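Local coordinates for protein endoglucanase (Clostridium thermocellum, PDB 2C4X) that probably degrades cellulose as part of the cellulosome, this piece being the enzyme's C-terminal PKD and CBM44 domains, the latter a beta-sandwich module that recognises beta-glucan chains and xyloglucan, at residues I185-P190 with W227-G232; L196-W201 with T218-V223. The protein carries 1 engineered substitution. All coordinates share one frame; numbering follows the deposited sequence.

Contact 1. Residues I185-P190 with W227-G232; sequences IMPHTP and WPQQMG
The carbonyl oxygen P228 O is held by two neighbours. H188 N donates a hydrogen bond of 3.0 Å that lies nearly in line with the C=O, and P187 CA adds a C-H...O contact at 3.4 Å. The H188 ring also lays one face over this oxygen. The site is at the end of an antiparallel strand pair in the CBM44 beta-sandwich, where strands 178-187 and 229-238 are neighbours in one sheet. M186 and Q230 form the hydrogen-bonded pair. M186 N gives a short bond of 2.6 Å to Q230 O, and Q230 N returns an almost straight one to M186 O. I185 with M231 and P187 with Q229 are the non-hydrogen-bonded pairs. Selenomethionine M186 runs beside Q230. Its chain bends at chi3 (51°), which brings CE to 3.3 Å from Q230 OE1; that oxygen is hydrogen-bonded to Y184 OH. Past the strands, H188 holds CG between its backbone N and carbonyl carbon (chi1 56°); this turns the ring back across P228, and CE1 lies 3.6 Å from P228 CG. H188 ND1 bonds to T189 O, which helps fix the turn of the ring. W227 lies alongside the same loop. The methyl T189 CG2 sits over its six-membered ring, 3.9 Å from the centroid, in a CH-pi contact.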
loop_
_atom_site.group_PDB
_atom_site.type_symbol
_atom_site.label_atom_id
_atom_site.label_comp_id
_atom_site.label_asym_id
_atom_site.label_seq_id
_atom_site.Cartn_x
_atom_site.Cartn_y
_atom_site.Cartn_z
ATOM N N ILE A 185 0.321 -11.872 -12.588
ATOM C CA ILE A 185 -0.751 -12.821 -12.336
ATOM C C ILE A 185 -1.104 -13.499 -13.652
ATOM O O ILE A 185 -1.302 -12.842 -14.690
ATOM C CB ILE A 185 -1.981 -12.195 -11.639
ATOM C CG1 ILE A 185 -2.940 -13.313 -11.191
ATOM C CG2 ILE A 185 -2.675 -11.167 -12.546
ATOM C CD1 ILE A 185 -3.837 -12.955 -10.065
HETATM N N MSE A 186 -1.145 -14.823 -13.606
HETATM C CA MSE A 186 -1.288 -15.635 -14.785
HETATM C C MSE A 186 -2.466 -16.603 -14.633
HETATM O O MSE A 186 -2.286 -17.727 -14.157
HETATM C CB MSE A 186 0.028 -16.386 -15.043
HETATM C CG MSE A 186 0.031 -17.243 -16.290
HETATM SE SE MSE A 186 1.812 -17.947 -16.745
HETATM C CE MSE A 186 2.255 -18.695 -15.023
ATOM N N PRO A 187 -3.687 -16.151 -14.992
ATOM C CA PRO A 187 -4.811 -17.081 -15.124
ATOM C C PRO A 187 -4.587 -18.047 -16.282
ATOM O O PRO A 187 -3.972 -17.686 -17.295
ATOM C CB PRO A 187 -6.008 -16.171 -15.423
ATOM C CG PRO A 187 -5.556 -14.791 -15.088
ATOM C CD PRO A 187 -4.090 -14.761 -15.276
ATOM N N HIS A 188 -5.068 -19.273 -16.120
ATOM C CA HIS A 188 -4.927 -20.304 -17.136
ATOM C C HIS A 188 -6.085 -21.274 -16.965
ATOM O O HIS A 188 -6.643 -21.381 -15.864
ATOM C CB HIS A 188 -3.578 -21.038 -16.986
ATOM C CG HIS A 188 -3.361 -21.641 -15.624
ATOM N ND1 HIS A 188 -3.686 -22.946 -15.329
ATOM C CD2 HIS A 188 -2.870 -21.110 -14.478
ATOM C CE1 HIS A 188 -3.410 -23.193 -14.060
ATOM N NE2 HIS A 188 -2.919 -22.093 -13.519
ATOM N N THR A 189 -6.464 -21.956 -18.047
ATOM C CA THR A 189 -7.373 -23.080 -17.951
ATOM C C THR A 189 -6.685 -24.186 -17.124
ATOM O O THR A 189 -5.449 -24.285 -17.118
ATOM C CB THR A 189 -7.752 -23.642 -19.348
ATOM O OG1 THR A 189 -6.553 -23.933 -20.083
ATOM C CG2 THR A 189 -8.613 -22.648 -20.136
ATOM N N PRO A 190 -7.477 -25.016 -16.415
ATOM C CA PRO A 190 -6.899 -26.112 -15.626
ATOM C C PRO A 190 -5.858 -26.958 -16.363
ATOM O O PRO A 190 -4.879 -27.359 -15.751
ATOM C CB PRO A 190 -8.119 -26.959 -15.259
ATOM C CG PRO A 190 -9.230 -25.959 -15.181
ATOM C CD PRO A 190 -8.946 -24.960 -16.272
ATOM N N TRP A 227 -11.022 -19.612 -13.694
ATOM C CA TRP A 227 -9.701 -20.097 -14.102
ATOM C C TRP A 227 -8.748 -20.062 -12.927
ATOM O O TRP A 227 -8.667 -19.035 -12.240
ATOM C CB TRP A 227 -9.133 -19.235 -15.235
ATOM C CG TRP A 227 -9.731 -19.495 -16.594
ATOM C CD1 TRP A 227 -10.914 -20.126 -16.874
ATOM C CD2 TRP A 227 -9.178 -19.102 -17.854
ATOM N NE1 TRP A 227 -11.121 -20.160 -18.234
ATOM C CE2 TRP A 227 -10.072 -19.535 -18.858
ATOM C CE3 TRP A 227 -8.000 -18.434 -18.235
ATOM C CZ2 TRP A 227 -9.830 -19.318 -20.225
ATOM C CZ3 TRP A 227 -7.757 -18.227 -19.588
ATOM C CH2 TRP A 227 -8.667 -18.670 -20.566
ATOM N N PRO A 228 -8.024 -21.176 -12.683
ATOM C CA PRO A 228 -6.970 -21.133 -11.674
ATOM C C PRO A 228 -5.931 -20.070 -12.043
ATOM O O PRO A 228 -5.785 -19.727 -13.227
ATOM C CB PRO A 228 -6.378 -22.548 -11.706
ATOM C CG PRO A 228 -6.819 -23.141 -12.996
ATOM C CD PRO A 228 -8.141 -22.510 -13.303
ATOM N N GLN A 229 -5.250 -19.529 -11.033
ATOM C CA GLN A 229 -4.325 -18.412 -11.225
ATOM C C GLN A 229 -2.978 -18.684 -10.583
ATOM O O GLN A 229 -2.906 -19.224 -9.468
ATOM C CB GLN A 229 -4.906 -17.136 -10.606
ATOM C CG GLN A 229 -6.278 -16.748 -11.111
ATOM C CD GLN A 229 -6.955 -15.697 -10.241
ATOM O OE1 GLN A 229 -6.535 -15.440 -9.109
ATOM N NE2 GLN A 229 -8.018 -15.100 -10.758
ATOM N N GLN A 230 -1.906 -18.322 -11.282
ATOM C CA GLN A 230 -0.591 -18.250 -10.659
ATOM C C GLN A 230 -0.234 -16.785 -10.459
ATOM O O GLN A 230 -0.251 -16.007 -11.414
ATOM C CB GLN A 230 0.464 -18.949 -11.513
ATOM C CG GLN A 230 1.845 -18.982 -10.871
ATOM C CD GLN A 230 2.861 -19.680 -11.742
ATOM O OE1 GLN A 230 3.870 -19.086 -12.127
ATOM N NE2 GLN A 230 2.600 -20.947 -12.068
HETATM N N MSE A 231 0.064 -16.407 -9.217
HETATM C CA MSE A 231 0.548 -15.064 -8.911
HETATM C C MSE A 231 2.007 -15.151 -8.463
HETATM O O MSE A 231 2.394 -16.085 -7.766
HETATM C CB MSE A 231 -0.316 -14.440 -7.815
HETATM C CG MSE A 231 0.032 -13.006 -7.418
HETATM SE SE MSE A 231 -1.101 -12.367 -5.905
HETATM C CE MSE A 231 -0.220 -13.284 -4.470
ATOM N N GLY A 232 2.827 -14.192 -8.861
ATOM C CA GLY A 232 4.193 -14.188 -8.359
ATOM C C GLY A 232 5.022 -12.994 -8.760
ATOM O O GLY A 232 4.503 -11.976 -9.206
#

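Contact 2. Residues L196-W201 with T218-V223; sequences LWNSTW and TLPEDV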
loop_
_atom_site.group_PDB
_atom_site.type_symbol
_atom_site.label_atom_id
_atom_site.label_comp_id
_atom_site.label_asym_id
_atom_site.label_seq_id
_atom_site.Cartn_x
_atom_site.Cartn_y
_atom_site.Cartn_z
ATOM N N LEU A 196 -3.155 -16.564 -19.765
ATOM C CA LEU A 196 -3.176 -15.101 -19.872
ATOM C C LEU A 196 -2.062 -14.513 -19.039
ATOM O O LEU A 196 -1.901 -14.863 -17.880
ATOM C CB LEU A 196 -4.520 -14.523 -19.408
ATOM C CG LEU A 196 -5.799 -15.123 -20.007
ATOM C CD1 LEU A 196 -7.040 -14.457 -19.379
ATOM C CD2 LEU A 196 -5.832 -14.977 -21.522
ATOM N N TRP A 197 -1.310 -13.596 -19.621
ATOM C CA TRP A 197 -0.194 -12.989 -18.917
ATOM C C TRP A 197 -0.498 -11.537 -18.562
ATOM O O TRP A 197 -0.762 -10.712 -19.443
ATOM C CB TRP A 197 1.076 -13.100 -19.754
ATOM C CG TRP A 197 2.286 -12.520 -19.078
ATOM C CD1 TRP A 197 2.863 -11.320 -19.337
ATOM C CD2 TRP A 197 3.050 -13.120 -18.025
ATOM N NE1 TRP A 197 3.952 -11.131 -18.524
ATOM C CE2 TRP A 197 4.087 -12.219 -17.701
ATOM C CE3 TRP A 197 2.958 -14.331 -17.325
ATOM C CZ2 TRP A 197 5.027 -12.488 -16.708
ATOM C CZ3 TRP A 197 3.889 -14.600 -16.336
ATOM C CH2 TRP A 197 4.918 -13.683 -16.038
ATOM N N ASN A 198 -0.501 -11.251 -17.262
ATOM C CA ASN A 198 -0.629 -9.885 -16.753
ATOM C C ASN A 198 0.551 -9.591 -15.852
ATOM O O ASN A 198 0.840 -10.372 -14.939
ATOM C CB ASN A 198 -1.932 -9.726 -15.970
ATOM C CG ASN A 198 -3.133 -10.204 -16.756
ATOM O OD1 ASN A 198 -3.675 -9.469 -17.573
ATOM N ND2 ASN A 198 -3.535 -11.453 -16.538
ATOM N N SER A 199 1.242 -8.479 -16.095
ATOM C CA SER A 199 2.414 -8.155 -15.286
ATOM C C SER A 199 2.682 -6.661 -15.230
ATOM O O SER A 199 2.185 -5.896 -16.055
ATOM C CB SER A 199 3.659 -8.881 -15.814
ATOM O OG SER A 199 4.163 -8.241 -16.972
ATOM N N THR A 200 3.481 -6.251 -14.258
ATOM C CA THR A 200 3.942 -4.873 -14.206
ATOM C C THR A 200 5.460 -4.866 -14.366
ATOM O O THR A 200 6.213 -5.037 -13.407
ATOM C CB THR A 200 3.456 -4.163 -12.936
ATOM O OG1 THR A 200 2.025 -4.246 -12.889
ATOM C CG2 THR A 200 3.868 -2.679 -12.940
ATOM N N TRP A 201 5.887 -4.683 -15.609
ATOM C CA TRP A 201 7.288 -4.760 -15.976
ATOM C C TRP A 201 8.043 -3.519 -15.490
ATOM O O TRP A 201 7.651 -2.386 -15.787
ATOM C CB TRP A 201 7.412 -4.921 -17.493
ATOM C CG TRP A 201 8.788 -5.246 -17.961
ATOM C CD1 TRP A 201 9.340 -6.491 -18.091
ATOM C CD2 TRP A 201 9.798 -4.310 -18.369
ATOM N NE1 TRP A 201 10.630 -6.388 -18.564
ATOM C CE2 TRP A 201 10.941 -5.063 -18.733
ATOM C CE3 TRP A 201 9.846 -2.912 -18.469
ATOM C CZ2 TRP A 201 12.121 -4.465 -19.185
ATOM C CZ3 TRP A 201 11.024 -2.315 -18.915
ATOM C CH2 TRP A 201 12.144 -3.094 -19.270
ATOM N N THR A 218 -3.074 -4.932 -11.813
ATOM C CA THR A 218 -4.504 -5.216 -11.922
ATOM C C THR A 218 -4.779 -6.463 -12.760
ATOM O O THR A 218 -4.287 -6.586 -13.893
ATOM C CB THR A 218 -5.284 -4.010 -12.499
ATOM O OG1 THR A 218 -5.002 -2.854 -11.712
ATOM C CG2 THR A 218 -6.792 -4.259 -12.478
ATOM N N LEU A 219 -5.546 -7.392 -12.190
ATOM C CA LEU A 219 -6.128 -8.481 -12.972
ATOM C C LEU A 219 -7.322 -7.899 -13.738
ATOM O O LEU A 219 -8.260 -7.410 -13.117
ATOM C CB LEU A 219 -6.572 -9.638 -12.064
ATOM C CG LEU A 219 -7.214 -10.845 -12.773
ATOM C CD1 LEU A 219 -6.177 -11.575 -13.637
ATOM C CD2 LEU A 219 -7.855 -11.810 -11.782
ATOM N N PRO A 220 -7.279 -7.919 -15.089
ATOM C CA PRO A 220 -8.355 -7.304 -15.876
ATOM C C PRO A 220 -9.740 -7.896 -15.600
ATOM O O PRO A 220 -9.870 -9.087 -15.296
ATOM C CB PRO A 220 -7.931 -7.573 -17.326
ATOM C CG PRO A 220 -6.453 -7.764 -17.253
ATOM C CD PRO A 220 -6.223 -8.480 -15.954
ATOM N N GLU A 221 -10.760 -7.056 -15.723
ATOM C CA GLU A 221 -12.144 -7.440 -15.444
ATOM C C GLU A 221 -12.728 -8.556 -16.327
ATOM O O GLU A 221 -13.667 -9.243 -15.914
ATOM C CB GLU A 221 -13.042 -6.205 -15.517
ATOM C CG GLU A 221 -13.958 -6.089 -14.326
ATOM C CD GLU A 221 -14.031 -4.673 -13.789
ATOM O OE1 GLU A 221 -14.725 -3.836 -14.416
ATOM O OE2 GLU A 221 -13.403 -4.403 -12.735
ATOM N N ASP A 222 -12.184 -8.727 -17.529
ATOM C CA ASP A 222 -12.730 -9.698 -18.489
ATOM C C ASP A 222 -12.181 -11.130 -18.370
ATOM O O ASP A 222 -12.560 -12.005 -19.147
ATOM C CB ASP A 222 -12.610 -9.178 -19.935
ATOM C CG ASP A 222 -11.162 -8.984 -20.383
ATOM O OD1 ASP A 222 -10.229 -9.158 -19.568
ATOM O OD2 ASP A 222 -10.957 -8.656 -21.572
ATOM N N VAL A 223 -11.302 -11.357 -17.399
ATOM C CA VAL A 223 -10.762 -12.687 -17.112
ATOM C C VAL A 223 -11.857 -13.609 -16.574
ATOM O O VAL A 223 -12.665 -13.197 -15.744
ATOM C CB VAL A 223 -9.604 -12.593 -16.078
ATOM C CG1 VAL A 223 -9.163 -13.976 -15.596
ATOM C CG2 VAL A 223 -8.424 -11.831 -16.665
#
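N198 OD1 meets the CD-CG side of the P220 ring; there is no hydrogen bond. This amide oxygen lies 3.2 Å from P220 CD and 3.3 Å from P220 CG. N198 and P220 point at each other across the gap between the segments. The CB bond of N198 points toward the proline segment; with CG beside the backbone N (chi1 -52°), OD1 reaches P220. The other arm of the amide is used differently. N198 ND2 is hydrogen-bonded to I185 O on the neighbouring strand, which probably fixes the rotation of the group and keeps OD1 against P220. The same nitrogen passes 3.9 Å from the methyl L219 CD1. With CG anti to the backbone N, L219 brings this methyl to the amide nitrogen.

In the CBM44 beta-sandwich, strands 198-203 and 211-218 are the outermost strands of two different five-stranded antiparallel sheets. The contact joins the first of these strands to the loop that follows the second, and so bridges the two sheets along one side of the sandwich. Just beside it T200 OG1 bonds to T216 O, a direct link between the sheets. The bond from T218 OG1 to T165 OG1 stays on the T218 side of the sandwich.

The apolar part is a single touch between L196 and V223. The branches L196 CD1 and V223 CG2 are 4.0 Å apart, and the two side chains run past one another, heading opposite ways. L196 also packs on W227, and L219 on P187 and V160. V223 ends a type I beta turn that starts at P220. Its backbone bond from V223 N to P220 O is weak, at 3.4 Å.

How the contacts relate
Six of eleven touching residues are buried in contact 1, but two of six in contact 2, which sits at the edge of the sandwich. Their centres are about 10 Å apart. They share a sheet: strand 178-187 pairs with 229-238 in contact 1 and with 198-203 on its other side. P187 O to L196 N and I185 N to N198 O, both 2.8 Å and probable hydrogen bonds, tie the two contacts together. Contact 1 lies within one sheet and buries the larger area, with backbone hydrogen bonds at its centre. Contact 2 relies on side-chain packing between an edge strand and a loop off the other sheet. L219 of contact 2 joins them again, with CD2 packed on Q229 NE2.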